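Local structure of 3-carboxy-cis,cis-muconate cycloisomerase (Acinetobacter calcoaceticus, 1Q5N) at residues A33-A36 / L37-Q41; I47-S50 / A51-V54; I164-G167 / H168-A171; R256-S259 / L260-T264. The protein belongs to the fumarase/aspartase superfamily of mostly helical enzymes, which assemble as tetramers around long packed helices. One frame throughout, in Å; residues are numbered along the deposited sequence.

Interaction 1: A33-A36 / L37-Q41; sequences AEVA and LAQAQ. Unlike the reference sequence in segment 37-41: Ala40 (reference Gln).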
loop_
_atom_site.group_PDB
_atom_site.type_symbol
_atom_site.label_atom_id
_atom_site.label_comp_id
_atom_site.label_asym_id
_atom_site.label_seq_id
_atom_site.Cartn_x
_atom_site.Cartn_y
_atom_site.Cartn_z
ATOM N N ALA A 33 4.955 -25.727 21.525
ATOM C CA ALA A 33 6.125 -24.934 21.906
ATOM C C ALA A 33 6.456 -25.061 23.431
ATOM O O ALA A 33 7.635 -25.087 23.822
ATOM C CB ALA A 33 5.901 -23.462 21.563
ATOM N N GLU A 34 5.412 -25.076 24.270
ATOM C CA GLU A 34 5.587 -25.194 25.719
ATOM C C GLU A 34 6.178 -26.573 26.092
ATOM O O GLU A 34 7.111 -26.663 26.899
ATOM C CB GLU A 34 4.255 -24.955 26.424
ATOM C CG GLU A 34 3.766 -23.512 26.372
ATOM C CD GLU A 34 4.596 -22.555 27.216
ATOM O OE1 GLU A 34 5.604 -22.960 27.820
ATOM O OE2 GLU A 34 4.238 -21.378 27.280
ATOM N N VAL A 35 5.671 -27.624 25.442
ATOM C CA VAL A 35 6.154 -28.978 25.648
ATOM C C VAL A 35 7.612 -29.056 25.258
ATOM O O VAL A 35 8.415 -29.572 26.012
ATOM C CB VAL A 35 5.373 -29.998 24.790
ATOM C CG1 VAL A 35 6.018 -31.361 24.875
ATOM C CG2 VAL A 35 3.956 -30.083 25.270
ATOM N N ALA A 36 7.976 -28.523 24.098
ATOM C CA ALA A 36 9.361 -28.624 23.670
ATOM C C ALA A 36 10.295 -27.913 24.631
ATOM O O ALA A 36 11.432 -28.355 24.847
ATOM C CB ALA A 36 9.525 -28.069 22.264
ATOM N N LEU A 37 9.809 -26.807 25.198
ATOM C CA LEU A 37 10.576 -26.006 26.148
ATOM C C LEU A 37 10.880 -26.790 27.454
ATOM O O LEU A 37 12.000 -26.744 27.959
ATOM C CB LEU A 37 9.809 -24.719 26.501
ATOM C CG LEU A 37 10.551 -23.820 27.507
ATOM C CD1 LEU A 37 11.853 -23.367 26.903
ATOM C CD2 LEU A 37 9.704 -22.626 27.885
ATOM N N ALA A 38 9.861 -27.464 27.991
ATOM C CA ALA A 38 9.977 -28.257 29.204
ATOM C C ALA A 38 10.905 -29.428 28.916
ATOM O O ALA A 38 11.785 -29.730 29.718
ATOM C CB ALA A 38 8.619 -28.757 29.636
ATOM N N GLN A 39 10.740 -30.062 27.765
ATOM C CA GLN A 39 11.606 -31.164 27.426
ATOM C C GLN A 39 13.053 -30.764 27.256
ATOM O O GLN A 39 13.946 -31.470 27.717
ATOM C CB GLN A 39 11.152 -31.841 26.152
ATOM C CG GLN A 39 9.907 -32.661 26.314
ATOM C CD GLN A 39 9.622 -33.468 25.047
ATOM O OE1 GLN A 39 9.621 -34.712 25.083
ATOM N NE2 GLN A 39 9.398 -32.770 23.911
ATOM N N ALA A 40 13.294 -29.640 26.579
ATOM C CA ALA A 40 14.661 -29.196 26.348
ATOM C C ALA A 40 15.323 -28.847 27.658
ATOM O O ALA A 40 16.507 -29.106 27.830
ATOM C CB ALA A 40 14.689 -27.998 25.418
ATOM N N GLN A 41 14.552 -28.260 28.574
ATOM C CA GLN A 41 15.097 -27.871 29.872
ATOM C C GLN A 41 15.406 -29.086 30.765
ATOM O O GLN A 41 16.434 -29.104 31.442
ATOM C CB GLN A 41 14.151 -26.902 30.593
ATOM C CG GLN A 41 14.115 -25.571 29.931
ATOM C CD GLN A 41 13.094 -24.620 30.536
ATOM O OE1 GLN A 41 12.089 -25.045 31.118
ATOM N NE2 GLN A 41 13.336 -23.313 30.377
#
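Val35 and Gln39, one helical turn apart, lie side by side and point the same way. The contact is van der Waals packing of the Gln39 chain on the Val35 carbonyl and methyl: with chi1 at -73°, Gln39 sets CG beside its own backbone N, where this methylene rests 3.4 Å from Val35 O, and the extended chain then runs on past the Val35 CG1 methyl. Glu34 and Leu37, three residues apart, keep company in the same fashion, with Glu34 OE1 4.1 Å from the Leu37 CD2 methyl. A bend at chi2 (-70°) brings the Glu34 carboxylate alongside the Leu37 side chain; its other oxygen, OE2, is hydrogen-bonded to His105.

This is a worked example of a regular alpha-helix, helix 23-43, largely buried among helices 49-59, 82-94 and 210-221 in the N-terminal part of the lyase-type fold: helix 210-221 packs against Ala33, Ala36 and Ala40, while helix 49-59 meets Val35, Ala38 and Gln39. The small alanine side chains probably let these neighbours come close.

Backbone bonds of the i to i+4 kind tie the two segments together. Leu37 N donates to Ala33 O at 3.1 Å and Ala38 N to Glu34 O at 3.1 Å. The bond from Gln39 N to Val35 O, 3.0 Å, is nearly straight at 168°. Ala40 N to Ala36 O is the shortest of the four, at 2.8 Å.

Interaction 2: I47-S50 / A51-V54; sequences IPQS and AATV. Unlike the reference sequence in segment 51-54: Thr53 (reference Asn), Val54 (reference Cys).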
loop_
_atom_site.group_PDB
_atom_site.type_symbol
_atom_site.label_atom_id
_atom_site.label_comp_id
_atom_site.label_asym_id
_atom_site.label_seq_id
_atom_site.Cartn_x
_atom_site.Cartn_y
_atom_site.Cartn_z
ATOM N N ILE A 47 15.274 -28.161 34.589
ATOM C CA ILE A 47 14.100 -28.493 35.398
ATOM C C ILE A 47 14.103 -30.007 35.512
ATOM O O ILE A 47 14.695 -30.703 34.675
ATOM C CB ILE A 47 12.731 -28.030 34.811
ATOM C CG1 ILE A 47 12.398 -28.840 33.559
ATOM C CG2 ILE A 47 12.735 -26.515 34.603
ATOM C CD1 ILE A 47 11.006 -28.640 33.064
ATOM N N PRO A 48 13.452 -30.540 36.558
ATOM C CA PRO A 48 13.413 -31.996 36.748
ATOM C C PRO A 48 12.688 -32.752 35.660
ATOM O O PRO A 48 11.593 -32.364 35.237
ATOM C CB PRO A 48 12.743 -32.155 38.103
ATOM C CG PRO A 48 11.864 -30.922 38.204
ATOM C CD PRO A 48 12.713 -29.830 37.618
ATOM N N GLN A 49 13.317 -33.830 35.215
ATOM C CA GLN A 49 12.763 -34.680 34.187
ATOM C C GLN A 49 11.369 -35.098 34.568
ATOM O O GLN A 49 10.528 -35.373 33.706
ATOM C CB GLN A 49 13.599 -35.936 34.006
ATOM C CG GLN A 49 12.974 -36.894 33.002
ATOM C CD GLN A 49 12.848 -36.279 31.600
ATOM O OE1 GLN A 49 13.848 -35.782 31.037
ATOM N NE2 GLN A 49 11.625 -36.314 31.022
ATOM N N SER A 50 11.117 -35.147 35.863
ATOM C CA SER A 50 9.807 -35.554 36.317
ATOM C C SER A 50 8.736 -34.577 35.813
ATOM O O SER A 50 7.743 -34.997 35.215
ATOM C CB SER A 50 9.796 -35.615 37.842
ATOM O OG SER A 50 8.617 -35.009 38.361
ATOM N N ALA A 51 8.944 -33.276 36.058
ATOM C CA ALA A 51 7.995 -32.232 35.659
ATOM C C ALA A 51 7.733 -32.238 34.148
ATOM O O ALA A 51 6.579 -32.150 33.717
ATOM C CB ALA A 51 8.508 -30.866 36.110
ATOM N N ALA A 52 8.805 -32.365 33.360
ATOM C CA ALA A 52 8.703 -32.403 31.908
ATOM C C ALA A 52 7.767 -33.519 31.464
ATOM O O ALA A 52 6.946 -33.332 30.545
ATOM C CB ALA A 52 10.073 -32.612 31.280
ATOM N N THR A 53 7.881 -34.685 32.106
ATOM C CA THR A 53 7.030 -35.816 31.732
ATOM C C THR A 53 5.549 -35.560 32.056
ATOM O O THR A 53 4.678 -35.942 31.285
ATOM C CB THR A 53 7.516 -37.146 32.394
ATOM O OG1 THR A 53 8.742 -37.560 31.777
ATOM C CG2 THR A 53 6.508 -38.257 32.182
ATOM N N VAL A 54 5.266 -34.918 33.182
ATOM C CA VAL A 54 3.889 -34.614 33.533
ATOM C C VAL A 54 3.295 -33.563 32.566
ATOM O O VAL A 54 2.138 -33.652 32.141
ATOM C CB VAL A 54 3.823 -34.082 34.950
ATOM C CG1 VAL A 54 2.480 -33.412 35.204
ATOM C CG2 VAL A 54 4.056 -35.219 35.920
#
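With CG anti to the backbone N, a bend at chi2 (61°) folds the Gln49 side chain forward along the helix, and a chi1 of -71° in Thr53 holds OG1 beside that residue's own backbone N. The two groups so presented meet one turn apart, their side chains crossing obliquely: Gln49 NE2 donates to Thr53 OG1 over 3.2 Å, with an N-H...O angle of 157°. The hydroxyl oxygen lies almost exactly in the plane of the amide, the plane in which an amide N-H points, and the same NE2 passes 4.0 Å from Ala52 CB.

Beneath this hydrogen bond the first turn of helix 49-59 forms, with Pro48 at the N-cap position. Ala52 N reaches Pro48 O in a weak bond of 3.4 Å; Thr53 N to Gln49 O and Val54 N to Ser50 O follow, each 3.2 Å. Pro48 CG leans on Ala51 CB at 4.0 Å, and Tyr103 packs against both residues as well as Ile47.

The amide-hydroxyl bond joins two uncharged groups at the more exposed flank of the helix start. It should therefore depend little on pH, and water could probably compete for either partner.

Interaction 3: I164-G167 / H168-A171; sequences ITLG and HKLA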
loop_
_atom_site.group_PDB
_atom_site.type_symbol
_atom_site.label_atom_id
_atom_site.label_comp_id
_atom_site.label_asym_id
_atom_site.label_seq_id
_atom_site.Cartn_x
_atom_site.Cartn_y
_atom_site.Cartn_z
ATOM N N ILE A 164 2.358 -16.630 -31.954
ATOM C CA ILE A 164 3.197 -17.340 -30.934
ATOM C C ILE A 164 2.503 -18.713 -30.847
ATOM O O ILE A 164 1.700 -19.033 -31.737
ATOM C CB ILE A 164 3.172 -16.668 -29.493
ATOM C CG1 ILE A 164 1.720 -16.614 -28.951
ATOM C CG2 ILE A 164 3.769 -15.275 -29.574
ATOM C CD1 ILE A 164 1.628 -16.261 -27.461
ATOM N N THR A 165 2.822 -19.546 -29.847
ATOM C CA THR A 165 2.060 -20.796 -29.667
ATOM C C THR A 165 1.591 -20.782 -28.210
ATOM O O THR A 165 2.203 -20.141 -27.349
ATOM C CB THR A 165 2.872 -22.102 -29.917
ATOM O OG1 THR A 165 3.865 -22.246 -28.899
ATOM C CG2 THR A 165 3.556 -22.079 -31.328
ATOM N N LEU A 166 0.486 -21.458 -27.939
ATOM C CA LEU A 166 -0.031 -21.519 -26.604
ATOM C C LEU A 166 1.045 -22.141 -25.724
ATOM O O LEU A 166 1.240 -21.738 -24.585
ATOM C CB LEU A 166 -1.286 -22.366 -26.582
ATOM C CG LEU A 166 -1.777 -22.729 -25.181
ATOM C CD1 LEU A 166 -2.049 -21.437 -24.444
ATOM C CD2 LEU A 166 -3.065 -23.598 -25.221
ATOM N N GLY A 167 1.757 -23.122 -26.271
ATOM C CA GLY A 167 2.804 -23.776 -25.509
ATOM C C GLY A 167 3.844 -22.769 -25.048
ATOM O O GLY A 167 4.456 -22.946 -23.993
ATOM N N HIS A 168 4.102 -21.724 -25.830
ATOM C CA HIS A 168 5.092 -20.763 -25.362
ATOM C C HIS A 168 4.581 -19.986 -24.074
ATOM O O HIS A 168 5.349 -19.774 -23.147
ATOM C CB HIS A 168 5.441 -19.795 -26.459
ATOM C CG HIS A 168 6.648 -18.969 -26.150
ATOM N ND1 HIS A 168 6.693 -17.617 -26.378
ATOM C CD2 HIS A 168 7.874 -19.320 -25.689
ATOM C CE1 HIS A 168 7.899 -17.162 -26.078
ATOM N NE2 HIS A 168 8.637 -18.176 -25.656
ATOM N N LYS A 169 3.309 -19.570 -24.035
ATOM C CA LYS A 169 2.777 -18.934 -22.828
ATOM C C LYS A 169 2.930 -19.910 -21.643
ATOM O O LYS A 169 3.369 -19.520 -20.550
ATOM C CB LYS A 169 1.278 -18.623 -22.976
ATOM C CG LYS A 169 0.907 -17.474 -23.875
ATOM C CD LYS A 169 -0.588 -17.257 -23.773
ATOM C CE LYS A 169 -1.024 -15.918 -24.359
ATOM N NZ LYS A 169 -0.500 -14.714 -23.646
ATOM N N LEU A 170 2.576 -21.184 -21.869
ATOM C CA LEU A 170 2.666 -22.202 -20.821
ATOM C C LEU A 170 4.113 -22.424 -20.348
ATOM O O LEU A 170 4.357 -22.607 -19.133
ATOM C CB LEU A 170 2.046 -23.523 -21.295
ATOM C CG LEU A 170 0.510 -23.420 -21.399
ATOM C CD1 LEU A 170 -0.075 -24.556 -22.269
ATOM C CD2 LEU A 170 -0.040 -23.499 -20.009
ATOM N N ALA A 171 5.071 -22.376 -21.281
ATOM C CA ALA A 171 6.462 -22.563 -20.880
ATOM C C ALA A 171 6.918 -21.361 -20.031
ATOM O O ALA A 171 7.659 -21.527 -19.048
ATOM C CB ALA A 171 7.369 -22.741 -22.124
#
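Thr165 caps the start of helix 166-191, a classic N-cap at the junction where strand 163-165 turns into the helix. The hydroxyl oxygen sits between the backbone N and the carbonyl carbon (chi1 68°), which aims OG1 at His168 N, 3.1 Å away. The same N-H also meets Thr165 O at 2.9 Å, in a bent bond with the donor well above the carbonyl plane. One hydrogen is thus shared by two oxygens of a single residue, and neither bond is straight. OG1 has a further hydrogen bond with Arg148 O, so this hydroxyl is gripped on two counts within a buried environment.

Close packing continues along the first turn. The Leu166 and Leu170 side chains slant across one another, Leu166 CG meeting the Leu170 CD1 methyl at 3.8 Å, and Tyr147 and Met352 add to the apolar surroundings of this pair.

The flank formed by Ile164 and Lys169 is less intimate, although it too is buried rather than open to solvent. No polar bond joins these side chains, which cross at about a right angle, and Ile164 CD1 makes just a few carbon contacts, 3.9 Å from Lys169 CG and 4.1 Å from CE. The lysine chain leads away to the second subunit, where NZ forms a salt bridge with Glu318 and a hydrogen bond with His317. His168 likewise turns from the cap, its NE2 hydrogen-bonded to Gln441. Along the helix backbone, Leu170 N meets Leu166 O at 3.1 Å with an N-H...O angle of 169°.

Interaction 4: R256-S259 / L260-T264; sequences RDWS and LMMQT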
loop_
_atom_site.group_PDB
_atom_site.type_symbol
_atom_site.label_atom_id
_atom_site.label_comp_id
_atom_site.label_asym_id
_atom_site.label_seq_id
_atom_site.Cartn_x
_atom_site.Cartn_y
_atom_site.Cartn_z
ATOM N N ARG A 256 -5.136 -13.021 -15.391
ATOM C CA ARG A 256 -5.474 -11.899 -16.283
ATOM C C ARG A 256 -5.510 -12.454 -17.722
ATOM O O ARG A 256 -6.448 -12.192 -18.455
ATOM C CB ARG A 256 -4.429 -10.771 -16.175
ATOM C CG ARG A 256 -4.483 -9.633 -17.256
ATOM C CD ARG A 256 -5.828 -8.891 -17.345
ATOM N NE ARG A 256 -6.371 -8.465 -16.061
ATOM C CZ ARG A 256 -5.884 -7.476 -15.308
ATOM N NH1 ARG A 256 -4.797 -6.779 -15.703
ATOM N NH2 ARG A 256 -6.519 -7.136 -14.192
ATOM N N ASP A 257 -4.496 -13.225 -18.102
ATOM C CA ASP A 257 -4.421 -13.786 -19.449
ATOM C C ASP A 257 -5.561 -14.767 -19.831
ATOM O O ASP A 257 -6.203 -14.586 -20.884
ATOM C CB ASP A 257 -3.054 -14.480 -19.701
ATOM C CG ASP A 257 -1.916 -13.494 -19.803
ATOM O OD1 ASP A 257 -2.161 -12.260 -19.886
ATOM O OD2 ASP A 257 -0.759 -13.923 -19.808
ATOM N N TRP A 258 -5.851 -15.767 -18.991
ATOM C CA TRP A 258 -6.868 -16.690 -19.413
ATOM C C TRP A 258 -8.252 -16.049 -19.398
ATOM O O TRP A 258 -9.100 -16.412 -20.225
ATOM C CB TRP A 258 -6.795 -18.042 -18.634
ATOM C CG TRP A 258 -7.457 -18.085 -17.281
ATOM C CD1 TRP A 258 -8.776 -17.926 -17.024
ATOM C CD2 TRP A 258 -6.839 -18.377 -16.010
ATOM N NE1 TRP A 258 -9.038 -18.102 -15.694
ATOM C CE2 TRP A 258 -7.869 -18.384 -15.042
ATOM C CE3 TRP A 258 -5.519 -18.640 -15.609
ATOM C CZ2 TRP A 258 -7.638 -18.646 -13.670
ATOM C CZ3 TRP A 258 -5.282 -18.898 -14.236
ATOM C CH2 TRP A 258 -6.348 -18.897 -13.292
ATOM N N SER A 259 -8.502 -15.066 -18.528
ATOM C CA SER A 259 -9.854 -14.473 -18.564
ATOM C C SER A 259 -9.966 -13.577 -19.801
ATOM O O SER A 259 -11.043 -13.397 -20.344
ATOM C CB SER A 259 -10.179 -13.697 -17.267
ATOM O OG SER A 259 -9.301 -12.619 -17.030
ATOM N N LEU A 260 -8.853 -12.999 -20.254
ATOM C CA LEU A 260 -8.917 -12.180 -21.475
ATOM C C LEU A 260 -9.184 -13.149 -22.662
ATOM O O LEU A 260 -9.891 -12.806 -23.633
ATOM C CB LEU A 260 -7.600 -11.439 -21.736
ATOM C CG LEU A 260 -7.379 -10.157 -20.917
ATOM C CD1 LEU A 260 -5.999 -9.600 -21.269
ATOM C CD2 LEU A 260 -8.471 -9.121 -21.219
ATOM N N MET A 261 -8.625 -14.354 -22.574
ATOM C CA MET A 261 -8.812 -15.327 -23.648
ATOM C C MET A 261 -10.223 -15.929 -23.623
ATOM O O MET A 261 -10.618 -16.599 -24.558
ATOM C CB MET A 261 -7.723 -16.419 -23.582
ATOM C CG MET A 261 -6.335 -15.882 -23.917
ATOM S SD MET A 261 -4.961 -17.097 -23.620
ATOM C CE MET A 261 -5.209 -18.041 -24.915
ATOM N N MET A 262 -10.959 -15.688 -22.549
ATOM C CA MET A 262 -12.315 -16.164 -22.424
ATOM C C MET A 262 -13.322 -15.106 -22.865
ATOM O O MET A 262 -14.537 -15.384 -22.822
ATOM C CB MET A 262 -12.647 -16.512 -20.970
ATOM C CG MET A 262 -12.519 -17.933 -20.614
ATOM S SD MET A 262 -12.815 -18.270 -18.853
ATOM C CE MET A 262 -14.582 -18.545 -18.834
ATOM N N GLN A 263 -12.877 -13.897 -23.225
ATOM C CA GLN A 263 -13.880 -12.888 -23.665
ATOM C C GLN A 263 -14.703 -13.503 -24.820
ATOM O O GLN A 263 -14.164 -14.246 -25.662
ATOM C CB GLN A 263 -13.222 -11.590 -24.155
ATOM C CG GLN A 263 -12.513 -10.828 -23.052
ATOM C CD GLN A 263 -11.658 -9.700 -23.611
ATOM O OE1 GLN A 263 -12.121 -8.578 -23.721
ATOM N NE2 GLN A 263 -10.395 -10.006 -23.989
ATOM N N THR A 264 -15.995 -13.213 -24.849
ATOM C CA THR A 264 -16.863 -13.761 -25.872
ATOM C C THR A 264 -16.314 -13.623 -27.301
ATOM O O THR A 264 -16.420 -14.545 -28.115
ATOM C CB THR A 264 -18.260 -13.074 -25.810
ATOM O OG1 THR A 264 -18.736 -13.096 -24.450
ATOM C CG2 THR A 264 -19.286 -13.818 -26.722
#
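A Met-aromatic contact links the last turn of helix 235-261, through Trp258, to Met262, the residue that follows the helix. The sulfur approaches the indole at its edge: Met262 SD lies 5.5 Å from the centroid of the five-membered ring, 77° off the ring normal, and 4.4 Å from Trp258 CD1. The NE1 of that indole is hydrogen-bonded to Glu271.

On another flank Arg256 and Leu260 meet through carbon. With CG anti to the backbone N and a bend at chi2 (57°), the arginine brings CD 4.0 Å from Leu260 CD1; a further bend at chi3 directs the guanidinium, whose NH1 forms a salt bridge with Glu316 of the second subunit.

The backbone shows the helix running out. Leu260 N to Arg256 O (3.1 Å) and Met261 N to Asp257 O (3.0 Å) span four residues, whereas the weak bond from Met262 N to Ser259 O spans three. Leu260 O then takes two donors from Gln263: its backbone N at 3.2 Å and its side-chain NE2 at 2.9 Å. The latter bond is nearly straight, at 165°, and lies in the planes of both the carbonyl and the amide, on a lone pair of the oxygen. NE2 also bonds Gln263 OE1 of the third subunit. This turn thus lies at a subunit interface of the superfamily tetramer, in which long helices of the subunits pack into a central bundle.

In the fold
The four contacts follow one another along the chain but gather as two pairs at opposite sides of its centre. Interactions 1 and 2, with centres about 10 Å apart, lie on the successive helices 23-43 and 49-59 and touch directly, Ala38 against Ile47 and Ala52. Interactions 3 and 4, about 15 Å apart between centres, join the start of helix 166-191 to the C-terminal end of helix 235-261 through packing of Lys169 near Asp257 and Met261. Centres of the two pairs are separated by some 52 to 62 Å. The first pair packs helices within one chain, whereas the second sits where subunits meet: both members touch the second subunit, and interaction 4 also the third and fourth.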